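Local coordinates for protein alpha-glucosidase (Bacteroides thetaiotaomicron, PDB 5XFM) that hydrolyses beta-L-arabinopyranosides and alpha-galactosides as a bifunctional, calcium-containing enzyme of glycoside hydrolase family 97, at residues T80-T85 against P278-S283; L198-N203 against D561-K566; L493-K496 against N501-G504; G565-L570 against E588-K593. The protein carries 1 engineered substitution. All coordinates share one frame; numbering follows the deposited sequence.

Interaction 1. Residues T80-T85 against P278-S283; sequences TVYQQT and PWDVVS
Tyr82 reaches across to Asp280 and Trp279 with the phenol end of its ring, and it has more surface buried here than any other residue of the two segments. Its hydroxyl donates to Asp280 OD1, with Tyr82 OH 2.8 Å from that oxygen. The bond meets the carboxylate on its anti side, 21° out of the carboxylate plane, and the acceptor lies at the edge of the ring. Ring and carboxylate planes are 77° apart. CG of Tyr82 sits between the backbone N and the carbonyl carbon (chi1 70°), which swings the ring off strand 69-83 toward the short helix 277-280. Asp280 starts with its CB directed away from the strand, yet its carboxylate folds back to accept the hydrogen bond. On the Trp279 side the touch is van der Waals: Tyr82 OH lies 3.6 Å from Trp279 CB, and Tyr82 CZ is 4.4 Å from that same carbon. The indole is held separately, its NE1 bonded to Glu442 and one face covered by Pro278, whose CB stands 3.8 Å above the ring plane. Asp280 OD1 also pairs with Thr276 OG1, so two hydroxyl groups grip one carboxylate oxygen. A phenylalanine in place of Tyr82 would probably leave Asp280 OD1 short of one of these partners and its carboxylate less firmly set. The tyrosine thus pins an edge strand of the N-terminal domain to the short helix 277-280, and the oxygen that accepts two hydrogen bonds is likely to help keep Asp280 ionised in a partly buried setting.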
loop_
_atom_site.group_PDB
_atom_site.type_symbol
_atom_site.label_atom_id
_atom_site.label_comp_id
_atom_site.label_asym_id
_atom_site.label_seq_id
_atom_site.Cartn_x
_atom_site.Cartn_y
_atom_site.Cartn_z
ATOM N N THR A 80 -2.492 -23.995 -4.337
ATOM C CA THR A 80 -1.143 -23.971 -3.792
ATOM C C THR A 80 -1.127 -23.301 -2.426
ATOM O O THR A 80 -2.083 -22.643 -2.043
ATOM C CB THR A 80 -0.165 -23.229 -4.728
ATOM O OG1 THR A 80 -0.751 -21.995 -5.153
ATOM C CG2 THR A 80 0.155 -24.068 -5.951
ATOM N N VAL A 81 -0.040 -23.491 -1.690
ATOM C CA VAL A 81 0.153 -22.834 -0.405
ATOM C C VAL A 81 1.446 -22.042 -0.461
ATOM O O VAL A 81 2.453 -22.527 -0.974
ATOM C CB VAL A 81 0.196 -23.849 0.766
ATOM C CG1 VAL A 81 0.507 -23.155 2.085
ATOM C CG2 VAL A 81 -1.109 -24.608 0.852
ATOM N N TYR A 82 1.419 -20.812 0.036
ATOM C CA TYR A 82 2.651 -20.047 0.109
ATOM C C TYR A 82 2.777 -19.271 1.416
ATOM O O TYR A 82 1.781 -18.927 2.059
ATOM C CB TYR A 82 2.777 -19.104 -1.100
ATOM C CG TYR A 82 1.826 -17.921 -1.164
ATOM C CD1 TYR A 82 2.111 -16.733 -0.493
ATOM C CD2 TYR A 82 0.679 -17.969 -1.944
ATOM C CE1 TYR A 82 1.257 -15.638 -0.570
ATOM C CE2 TYR A 82 -0.180 -16.880 -2.033
ATOM C CZ TYR A 82 0.114 -15.718 -1.343
ATOM O OH TYR A 82 -0.735 -14.634 -1.430
ATOM N N GLN A 83 4.017 -19.043 1.826
ATOM C CA GLN A 83 4.293 -18.261 3.023
ATOM C C GLN A 83 4.799 -16.885 2.617
ATOM O O GLN A 83 5.567 -16.755 1.660
ATOM C CB GLN A 83 5.308 -18.953 3.939
ATOM C CG GLN A 83 4.901 -20.335 4.468
ATOM C CD GLN A 83 4.853 -21.403 3.390
ATOM O OE1 GLN A 83 5.819 -21.590 2.648
ATOM N NE2 GLN A 83 3.734 -22.119 3.307
ATOM N N GLN A 84 4.330 -15.851 3.310
ATOM C CA GLN A 84 4.752 -14.494 3.001
ATOM C C GLN A 84 4.823 -13.642 4.261
ATOM O O GLN A 84 3.826 -13.495 4.971
ATOM C CB GLN A 84 3.793 -13.855 1.995
ATOM C CG GLN A 84 4.219 -12.489 1.497
ATOM C CD GLN A 84 5.568 -12.514 0.788
ATOM O OE1 GLN A 84 5.812 -13.353 -0.077
ATOM N NE2 GLN A 84 6.447 -11.586 1.152
ATOM N N THR A 85 5.997 -13.078 4.531
ATOM C CA THR A 85 6.149 -12.142 5.636
ATOM C C THR A 85 5.835 -10.732 5.157
ATOM O O THR A 85 5.733 -10.496 3.952
ATOM C CB THR A 85 7.567 -12.162 6.217
ATOM O OG1 THR A 85 8.498 -11.730 5.217
ATOM C CG2 THR A 85 7.931 -13.557 6.688
ATOM N N PRO A 278 -2.699 -9.005 -4.384
ATOM C CA PRO A 278 -1.407 -8.472 -4.853
ATOM C C PRO A 278 -0.262 -9.484 -4.779
ATOM O O PRO A 278 0.720 -9.354 -5.513
ATOM C CB PRO A 278 -1.135 -7.303 -3.896
ATOM C CG PRO A 278 -2.458 -6.915 -3.375
ATOM C CD PRO A 278 -3.272 -8.158 -3.316
ATOM N N TRP A 279 -0.389 -10.468 -3.895
ATOM C CA TRP A 279 0.657 -11.459 -3.689
ATOM C C TRP A 279 0.291 -12.845 -4.273
ATOM O O TRP A 279 1.157 -13.700 -4.442
ATOM C CB TRP A 279 0.977 -11.540 -2.194
ATOM C CG TRP A 279 1.267 -10.170 -1.645
ATOM C CD1 TRP A 279 2.432 -9.473 -1.764
ATOM C CD2 TRP A 279 0.359 -9.313 -0.937
ATOM N NE1 TRP A 279 2.314 -8.244 -1.161
ATOM C CE2 TRP A 279 1.050 -8.122 -0.647
ATOM C CE3 TRP A 279 -0.968 -9.444 -0.514
ATOM C CZ2 TRP A 279 0.463 -7.068 0.053
ATOM C CZ3 TRP A 279 -1.555 -8.388 0.177
ATOM C CH2 TRP A 279 -0.838 -7.219 0.453
ATOM N N ASP A 280 -0.983 -13.060 -4.593
ATOM C CA ASP A 280 -1.432 -14.356 -5.121
ATOM C C ASP A 280 -0.799 -14.727 -6.460
ATOM O O ASP A 280 -0.542 -15.895 -6.735
ATOM C CB ASP A 280 -2.950 -14.381 -5.292
ATOM C CG ASP A 280 -3.687 -14.549 -3.983
ATOM O OD1 ASP A 280 -3.044 -14.905 -2.964
ATOM O OD2 ASP A 280 -4.921 -14.343 -3.985
ATOM N N VAL A 281 -0.538 -13.728 -7.292
ATOM C CA VAL A 281 -0.137 -13.990 -8.668
ATOM C C VAL A 281 1.281 -13.533 -9.009
ATOM O O VAL A 281 1.634 -13.446 -10.184
ATOM C CB VAL A 281 -1.131 -13.324 -9.642
ATOM C CG1 VAL A 281 -2.518 -13.939 -9.486
ATOM C CG2 VAL A 281 -1.193 -11.833 -9.393
ATOM N N VAL A 282 2.088 -13.232 -7.991
ATOM C CA VAL A 282 3.496 -12.892 -8.206
ATOM C C VAL A 282 4.443 -13.803 -7.416
ATOM O O VAL A 282 4.040 -14.442 -6.442
ATOM C CB VAL A 282 3.786 -11.413 -7.833
ATOM C CG1 VAL A 282 2.840 -10.492 -8.588
ATOM C CG2 VAL A 282 3.653 -11.194 -6.332
ATOM N N SER A 283 5.708 -13.832 -7.827
ATOM C CA SER A 283 6.726 -14.642 -7.162
ATOM C C SER A 283 7.986 -13.819 -6.899
ATOM O O SER A 283 8.221 -12.826 -7.585
ATOM C CB SER A 283 7.061 -15.874 -8.017
ATOM O OG SER A 283 5.873 -16.502 -8.472
#

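Interaction 2. Residues L198-N203 against D561-K566; sequences LFRIGN and DGYPGK
Leu198 and Pro564 mark the nearest approach of the two backbones, their CA atoms 9.5 Å apart, so strand 197-200 faces the turn that follows strand 556-563 through side chains alone. Leu198 sends CD2 to within 4.0 Å of Pro564 CG, the two side chains crossing at about a right angle. Two residues on from Leu198, Arg200 meets Tyr563, the residue before Pro564. Arg200 CD comes 3.3 Å from Tyr563 OH, and NE of the same arginine is 3.2 Å from that hydroxyl, but the angle is too poor for a hydrogen bond. The chain of Arg200 bends at its third torsion (chi3 73°), which lets NH1 turn back to Gly202 O at 2.9 Å; that donor stands above the carbonyl plane. Guanidinium and phenol ring are inclined at 48°. What joins them is a common partner: Asp180 forms a salt bridge with Arg200 NE through OD1 and a hydrogen bond with Tyr563 OH through OD2. The N-terminal domain and the C-terminal domain therefore meet through an apolar leucine-proline touch beside a shared carboxylate, whose negative charge probably steadies arginine and tyrosine side by side.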
loop_
_atom_site.group_PDB
_atom_site.type_symbol
_atom_site.label_atom_id
_atom_site.label_comp_id
_atom_site.label_asym_id
_atom_site.label_seq_id
_atom_site.Cartn_x
_atom_site.Cartn_y
_atom_site.Cartn_z
ATOM N N LEU A 198 -11.467 2.269 -4.901
ATOM C CA LEU A 198 -12.603 1.601 -4.275
ATOM C C LEU A 198 -13.937 2.099 -4.829
ATOM O O LEU A 198 -14.165 3.294 -4.972
ATOM C CB LEU A 198 -12.566 1.789 -2.751
ATOM C CG LEU A 198 -13.673 1.067 -1.970
ATOM C CD1 LEU A 198 -13.619 -0.455 -2.194
ATOM C CD2 LEU A 198 -13.605 1.381 -0.494
ATOM N N PHE A 199 -14.818 1.158 -5.132
ATOM C CA PHE A 199 -16.131 1.461 -5.673
ATOM C C PHE A 199 -17.208 0.759 -4.867
ATOM O O PHE A 199 -17.072 -0.411 -4.514
ATOM C CB PHE A 199 -16.229 1.046 -7.136
ATOM C CG PHE A 199 -15.280 1.769 -8.046
ATOM C CD1 PHE A 199 -13.976 1.330 -8.202
ATOM C CD2 PHE A 199 -15.705 2.863 -8.781
ATOM C CE1 PHE A 199 -13.105 1.985 -9.056
ATOM C CE2 PHE A 199 -14.841 3.519 -9.637
ATOM C CZ PHE A 199 -13.537 3.079 -9.773
ATOM N N ARG A 200 -18.262 1.500 -4.542
ATOM C CA ARG A 200 -19.436 0.922 -3.917
ATOM C C ARG A 200 -20.525 0.733 -4.964
ATOM O O ARG A 200 -20.958 1.694 -5.611
ATOM C CB ARG A 200 -19.934 1.796 -2.768
ATOM C CG ARG A 200 -21.216 1.283 -2.121
ATOM C CD ARG A 200 -21.520 2.007 -0.817
ATOM N NE ARG A 200 -21.986 3.373 -1.014
ATOM C CZ ARG A 200 -23.241 3.696 -1.307
ATOM N NH1 ARG A 200 -24.152 2.738 -1.454
ATOM N NH2 ARG A 200 -23.580 4.974 -1.461
ATOM N N ILE A 201 -20.936 -0.521 -5.143
ATOM C CA ILE A 201 -21.900 -0.888 -6.173
ATOM C C ILE A 201 -23.330 -0.800 -5.626
ATOM O O ILE A 201 -24.040 -1.804 -5.537
ATOM C CB ILE A 201 -21.622 -2.307 -6.706
ATOM C CG1 ILE A 201 -20.110 -2.515 -6.896
ATOM C CG2 ILE A 201 -22.357 -2.545 -8.020
ATOM C CD1 ILE A 201 -19.484 -1.590 -7.930
ATOM N N GLY A 202 -23.740 0.409 -5.256
ATOM C CA GLY A 202 -25.050 0.620 -4.675
ATOM C C GLY A 202 -25.197 -0.185 -3.403
ATOM O O GLY A 202 -24.474 0.029 -2.429
ATOM N N ASN A 203 -26.130 -1.129 -3.421
ATOM C CA ASN A 203 -26.337 -2.015 -2.284
ATOM C C ASN A 203 -25.821 -3.428 -2.557
ATOM O O ASN A 203 -25.978 -4.321 -1.729
ATOM C CB ASN A 203 -27.815 -2.044 -1.898
ATOM C CG ASN A 203 -28.347 -0.661 -1.557
ATOM O OD1 ASN A 203 -29.292 -0.177 -2.180
ATOM N ND2 ASN A 203 -27.710 -0.000 -0.593
ATOM N N ASP A 561 -15.763 -5.227 11.554
ATOM C CA ASP A 561 -16.843 -4.321 11.171
ATOM C C ASP A 561 -16.275 -3.019 10.639
ATOM O O ASP A 561 -15.083 -2.770 10.769
ATOM C CB ASP A 561 -17.772 -4.044 12.358
ATOM C CG ASP A 561 -19.090 -3.420 11.934
ATOM O OD1 ASP A 561 -19.522 -3.668 10.786
ATOM O OD2 ASP A 561 -19.691 -2.680 12.742
ATOM N N GLY A 562 -17.119 -2.193 10.028
ATOM C CA GLY A 562 -16.673 -0.891 9.572
ATOM C C GLY A 562 -17.318 -0.359 8.307
ATOM O O GLY A 562 -18.076 -1.046 7.620
ATOM N N TYR A 563 -17.007 0.898 8.015
ATOM C CA TYR A 563 -17.401 1.557 6.780
ATOM C C TYR A 563 -16.344 2.614 6.490
ATOM O O TYR A 563 -15.977 3.396 7.386
ATOM C CB TYR A 563 -18.797 2.179 6.904
ATOM C CG TYR A 563 -19.406 2.616 5.591
ATOM C CD1 TYR A 563 -20.254 1.773 4.888
ATOM C CD2 TYR A 563 -19.138 3.866 5.054
ATOM C CE1 TYR A 563 -20.814 2.161 3.688
ATOM C CE2 TYR A 563 -19.693 4.263 3.855
ATOM C CZ TYR A 563 -20.532 3.402 3.177
ATOM O OH TYR A 563 -21.094 3.784 1.984
ATOM N N PRO A 564 -15.849 2.639 5.242
ATOM C CA PRO A 564 -14.723 3.474 4.812
ATOM C C PRO A 564 -14.955 4.955 5.066
ATOM O O PRO A 564 -15.915 5.529 4.543
ATOM C CB PRO A 564 -14.630 3.195 3.308
ATOM C CG PRO A 564 -15.252 1.865 3.134
ATOM C CD PRO A 564 -16.369 1.822 4.137
ATOM N N GLY A 565 -14.066 5.557 5.854
ATOM C CA GLY A 565 -14.126 6.971 6.171
ATOM C C GLY A 565 -14.973 7.293 7.390
ATOM O O GLY A 565 -14.930 8.413 7.905
ATOM N N LYS A 566 -15.703 6.302 7.889
ATOM C CA LYS A 566 -16.619 6.520 9.003
ATOM C C LYS A 566 -16.124 5.809 10.255
ATOM O O LYS A 566 -15.952 6.431 11.307
ATOM C CB LYS A 566 -18.023 6.055 8.628
ATOM C CG LYS A 566 -18.739 7.036 7.703
ATOM C CD LYS A 566 -20.051 6.474 7.187
ATOM C CE LYS A 566 -20.860 7.539 6.461
ATOM N NZ LYS A 566 -20.764 7.413 4.981
#

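Interaction 3. Residues L493-K496 against N501-G504; sequences LLNK and NNDG. Engineered in segment 493-496: Leu493 (natural residue Phe).
Asn502 extends its CG opposite the backbone N (chi1 -165°) from a left-handed backbone position, while Asn495 holds its own amide at a less usual chi1 of -94°; together these torsions lay one amide upon the other. The planes are only 8° apart, a true stack, with Asn495 CG 3.6 Å from Asn502 CG. Asn502 OD1 also approaches the flank of its partner, 3.6 Å from Asn495 CB. The same oxygen accepts a weak, bent hydrogen bond from Lys496 N (3.0 Å to Asn502 OD1), and a stronger one from Arg497 N. At the other end of the amide, Asn502 ND2 donates to a water at 3.2 Å, which reaches on to Leu494 O. Asn495 is anchored from beyond the segments: its OD1 takes bonds from Asn534 and Asn535, and its ND2 gives a weak one to Arg497 O. With an alanine in place of Asn495, the Asn502 amide would probably lose its stacking partner, and the amides of Asn534 and Asn535 their shared acceptor. The paired asparagines clasp the two sides of a loop that carries the short strand 497-498, part of the long connection between strands 448-451 and 526-528 of the family's TIM-barrel-like catalytic domain.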
loop_
_atom_site.group_PDB
_atom_site.type_symbol
_atom_site.label_atom_id
_atom_site.label_comp_id
_atom_site.label_asym_id
_atom_site.label_seq_id
_atom_site.Cartn_x
_atom_site.Cartn_y
_atom_site.Cartn_z
ATOM N N LEU A 493 0.957 9.433 17.219
ATOM C CA LEU A 493 1.423 10.675 17.811
ATOM C C LEU A 493 0.824 10.804 19.200
ATOM O O LEU A 493 -0.384 10.984 19.347
ATOM C CB LEU A 493 1.037 11.878 16.944
ATOM C CG LEU A 493 1.834 12.059 15.651
ATOM C CD1 LEU A 493 0.927 12.436 14.498
ATOM C CD2 LEU A 493 2.908 13.112 15.844
ATOM N N LEU A 494 1.664 10.702 20.223
ATOM C CA LEU A 494 1.169 10.774 21.586
ATOM C C LEU A 494 1.357 12.183 22.143
ATOM O O LEU A 494 0.768 12.537 23.160
ATOM C CB LEU A 494 1.851 9.721 22.459
ATOM C CG LEU A 494 1.415 8.296 22.100
ATOM C CD1 LEU A 494 2.074 7.257 22.987
ATOM C CD2 LEU A 494 -0.099 8.181 22.202
ATOM N N ASN A 495 2.163 12.987 21.453
ATOM C CA ASN A 495 2.189 14.432 21.667
ATOM C C ASN A 495 0.809 15.054 21.441
ATOM O O ASN A 495 0.061 14.609 20.574
ATOM C CB ASN A 495 3.211 15.085 20.730
ATOM C CG ASN A 495 4.574 15.263 21.375
ATOM O OD1 ASN A 495 4.936 14.550 22.311
ATOM N ND2 ASN A 495 5.355 16.191 20.843
ATOM N N LYS A 496 0.470 16.079 22.220
ATOM C CA LYS A 496 -0.783 16.799 22.007
ATOM C C LYS A 496 -0.568 17.951 21.049
ATOM O O LYS A 496 -1.477 18.357 20.323
ATOM C CB LYS A 496 -1.355 17.329 23.315
ATOM C CG LYS A 496 -1.794 16.277 24.301
ATOM C CD LYS A 496 -2.047 16.917 25.655
ATOM C CE LYS A 496 -2.385 15.881 26.704
ATOM N NZ LYS A 496 -3.789 15.411 26.521
ATOM N N ASN A 501 8.670 20.919 21.697
ATOM C CA ASN A 501 8.410 21.085 23.123
ATOM C C ASN A 501 6.982 20.723 23.514
ATOM O O ASN A 501 6.586 20.910 24.665
ATOM C CB ASN A 501 8.740 22.511 23.565
ATOM C CG ASN A 501 10.236 22.785 23.560
ATOM O OD1 ASN A 501 10.713 23.719 22.911
ATOM N ND2 ASN A 501 10.987 21.951 24.264
ATOM N N ASN A 502 6.225 20.189 22.556
ATOM C CA ASN A 502 4.851 19.745 22.796
ATOM C C ASN A 502 3.983 20.868 23.354
ATOM O O ASN A 502 3.223 20.659 24.302
ATOM C CB ASN A 502 4.836 18.534 23.741
ATOM C CG ASN A 502 3.502 17.792 23.740
ATOM O OD1 ASN A 502 2.670 17.966 22.843
ATOM N ND2 ASN A 502 3.297 16.955 24.753
ATOM N N ASP A 503 4.120 22.062 22.782
ATOM C CA ASP A 503 3.391 23.231 23.272
ATOM C C ASP A 503 3.035 24.209 22.155
ATOM O O ASP A 503 2.622 25.342 22.422
ATOM C CB ASP A 503 4.204 23.975 24.336
ATOM C CG ASP A 503 5.506 24.547 23.794
ATOM O OD1 ASP A 503 5.768 24.435 22.575
ATOM O OD2 ASP A 503 6.265 25.142 24.592
ATOM N N GLY A 504 3.213 23.776 20.911
ATOM C CA GLY A 504 2.907 24.609 19.763
ATOM C C GLY A 504 2.740 23.785 18.504
ATOM O O GLY A 504 2.726 22.557 18.559
HETATM O O HOH W 1 1.717 14.322 25.651
#

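Interaction 4. Residues G565-L570 against E588-K593; sequences GKYVVL and EPLKLK
Leu590 lays its branched end against Tyr567: CD2 of Leu590 is 3.5 Å from Tyr567 CB and rides along the root of the ring, while CD1 of the leucine stands over one ring face, 4.2 Å above the plane and offset toward the rim. The two side chains cross at about a right angle. Two residues further along each strand, Val569 and Leu592 meet tip to tip, Val569 CG2 and Leu592 CD2 being 3.9 Å apart. No hydrogen bond joins the segments. Their backbones stay well separated, with CA of Tyr567 8.5 Å from CA of Leu590 and CA of Val569 9.6 Å from CA of Leu592, as in the facing layers of a beta sandwich: strand 567-574 belongs to the six-stranded antiparallel sheet of the C-terminal domain, strand 590-595 to a smaller two-stranded sheet with strand 627-632. A classic beta bulge, in which Lys566 and Tyr567 both face Tyr563, lies at the start of strand 567-574. CG of Tyr567 lies between its backbone N and carbonyl carbon (chi1 73°), turning a ring face to the leucine, and the hydroxyl is fastened to Asp561 OD2. Further out, Val569 is backed by Leu580 and Ala582 of strand 577-584, and Leu592 rests on Ile632 of its own small sheet. On the reverse side of strand 567-574, Val568 and Leu570 pack on Leu521 of helix 512-521.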
loop_
_atom_site.group_PDB
_atom_site.type_symbol
_atom_site.label_atom_id
_atom_site.label_comp_id
_atom_site.label_asym_id
_atom_site.label_seq_id
_atom_site.Cartn_x
_atom_site.Cartn_y
_atom_site.Cartn_z
ATOM N N GLY A 565 -14.066 5.557 5.854
ATOM C CA GLY A 565 -14.126 6.971 6.171
ATOM C C GLY A 565 -14.973 7.293 7.390
ATOM O O GLY A 565 -14.930 8.413 7.905
ATOM N N LYS A 566 -15.703 6.302 7.889
ATOM C CA LYS A 566 -16.619 6.520 9.003
ATOM C C LYS A 566 -16.124 5.809 10.255
ATOM O O LYS A 566 -15.952 6.431 11.307
ATOM C CB LYS A 566 -18.023 6.055 8.628
ATOM C CG LYS A 566 -18.739 7.036 7.703
ATOM C CD LYS A 566 -20.051 6.474 7.187
ATOM C CE LYS A 566 -20.860 7.539 6.461
ATOM N NZ LYS A 566 -20.764 7.413 4.981
ATOM N N TYR A 567 -15.875 4.507 10.148
ATOM C CA TYR A 567 -15.341 3.781 11.299
ATOM C C TYR A 567 -14.703 2.481 10.856
ATOM O O TYR A 567 -14.992 1.985 9.772
ATOM C CB TYR A 567 -16.437 3.525 12.343
ATOM C CG TYR A 567 -17.456 2.467 11.979
ATOM C CD1 TYR A 567 -18.481 2.739 11.080
ATOM C CD2 TYR A 567 -17.417 1.208 12.567
ATOM C CE1 TYR A 567 -19.425 1.777 10.757
ATOM C CE2 TYR A 567 -18.357 0.244 12.259
ATOM C CZ TYR A 567 -19.357 0.531 11.347
ATOM O OH TYR A 567 -20.291 -0.426 11.032
ATOM N N VAL A 568 -13.808 1.940 11.673
ATOM C CA VAL A 568 -13.173 0.681 11.295
ATOM C C VAL A 568 -12.839 -0.177 12.511
ATOM O O VAL A 568 -12.358 0.317 13.533
ATOM C CB VAL A 568 -11.890 0.918 10.442
ATOM C CG1 VAL A 568 -10.847 1.697 11.208
ATOM C CG2 VAL A 568 -11.317 -0.409 9.955
ATOM N N VAL A 569 -13.141 -1.465 12.380
ATOM C CA VAL A 569 -12.919 -2.467 13.417
ATOM C C VAL A 569 -12.280 -3.719 12.833
ATOM O O VAL A 569 -12.927 -4.442 12.059
ATOM C CB VAL A 569 -14.242 -2.891 14.107
ATOM C CG1 VAL A 569 -13.957 -3.727 15.341
ATOM C CG2 VAL A 569 -15.096 -1.679 14.453
ATOM N N LEU A 570 -11.018 -3.969 13.179
ATOM C CA LEU A 570 -10.348 -5.176 12.691
ATOM C C LEU A 570 -9.495 -5.856 13.760
ATOM O O LEU A 570 -8.997 -5.210 14.687
ATOM C CB LEU A 570 -9.505 -4.881 11.445
ATOM C CG LEU A 570 -8.338 -3.903 11.401
ATOM C CD1 LEU A 570 -7.024 -4.523 11.887
ATOM C CD2 LEU A 570 -8.198 -3.418 9.974
ATOM N N GLU A 588 -21.093 11.397 15.852
ATOM C CA GLU A 588 -21.926 10.850 16.913
ATOM C C GLU A 588 -21.242 9.613 17.472
ATOM O O GLU A 588 -20.506 8.927 16.759
ATOM C CB GLU A 588 -23.341 10.497 16.431
ATOM C CG GLU A 588 -24.233 11.674 16.067
ATOM C CD GLU A 588 -25.488 11.237 15.328
ATOM O OE1 GLU A 588 -25.685 10.014 15.163
ATOM O OE2 GLU A 588 -26.312 12.109 14.977
ATOM N N PRO A 589 -21.498 9.317 18.755
ATOM C CA PRO A 589 -20.940 8.119 19.383
ATOM C C PRO A 589 -21.325 6.865 18.616
ATOM O O PRO A 589 -22.396 6.802 18.012
ATOM C CB PRO A 589 -21.566 8.133 20.775
ATOM C CG PRO A 589 -21.822 9.580 21.044
ATOM C CD PRO A 589 -22.246 10.144 19.718
ATOM N N LEU A 590 -20.454 5.870 18.657
ATOM C CA LEU A 590 -20.623 4.683 17.841
ATOM C C LEU A 590 -20.872 3.469 18.713
ATOM O O LEU A 590 -20.048 3.126 19.556
ATOM C CB LEU A 590 -19.386 4.469 16.981
ATOM C CG LEU A 590 -19.455 3.412 15.888
ATOM C CD1 LEU A 590 -20.383 3.809 14.753
ATOM C CD2 LEU A 590 -18.051 3.144 15.391
ATOM N N LYS A 591 -22.010 2.816 18.500
ATOM C CA LYS A 591 -22.383 1.672 19.314
ATOM C C LYS A 591 -22.205 0.359 18.557
ATOM O O LYS A 591 -22.804 0.146 17.504
ATOM C CB LYS A 591 -23.838 1.820 19.784
ATOM C CG LYS A 591 -24.240 0.927 20.957
ATOM C CD LYS A 591 -23.034 0.481 21.766
ATOM C CE LYS A 591 -23.430 -0.325 22.988
ATOM N NZ LYS A 591 -22.245 -0.652 23.826
ATOM N N LEU A 592 -21.363 -0.513 19.104
ATOM C CA LEU A 592 -21.040 -1.785 18.473
ATOM C C LEU A 592 -21.517 -2.963 19.300
ATOM O O LEU A 592 -21.271 -3.032 20.511
ATOM C CB LEU A 592 -19.534 -1.945 18.241
ATOM C CG LEU A 592 -18.741 -1.241 17.140
ATOM C CD1 LEU A 592 -19.315 0.106 16.796
ATOM C CD2 LEU A 592 -17.287 -1.117 17.569
ATOM N N LYS A 593 -22.201 -3.885 18.636
ATOM C CA LYS A 593 -22.412 -5.215 19.169
ATOM C C LYS A 593 -21.603 -6.150 18.285
ATOM O O LYS A 593 -21.940 -6.371 17.122
ATOM C CB LYS A 593 -23.890 -5.601 19.187
ATOM C CG LYS A 593 -24.775 -4.669 19.996
ATOM C CD LYS A 593 -25.959 -4.188 19.168
ATOM C CE LYS A 593 -27.272 -4.374 19.912
ATOM N NZ LYS A 593 -28.440 -4.349 18.990
#

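In the fold
From the N terminus, 80-85 leaves the long edge strand 69-83, and the chain passes through 198-203 before 278-283 closes interaction 1. Interactions 1 and 2 therefore cross, although both reach the same nine-stranded sheet. The loop of interaction 2 then spans the whole catalytic barrel, and interaction 3, a short-range clasp closed by 501-504, lies within that loop, its centre about 33 Å from that of interaction 2. At 561-566 the C-terminal domain packs back against the N-terminal one, closing interaction 2, and interaction 4 opens on the same Gly565 and Lys566, to be closed by 588-593 after strand 577-584. Neighbouring strands 556-563 and 567-574 thus link interdomain packing to the interior of the C-terminal domain.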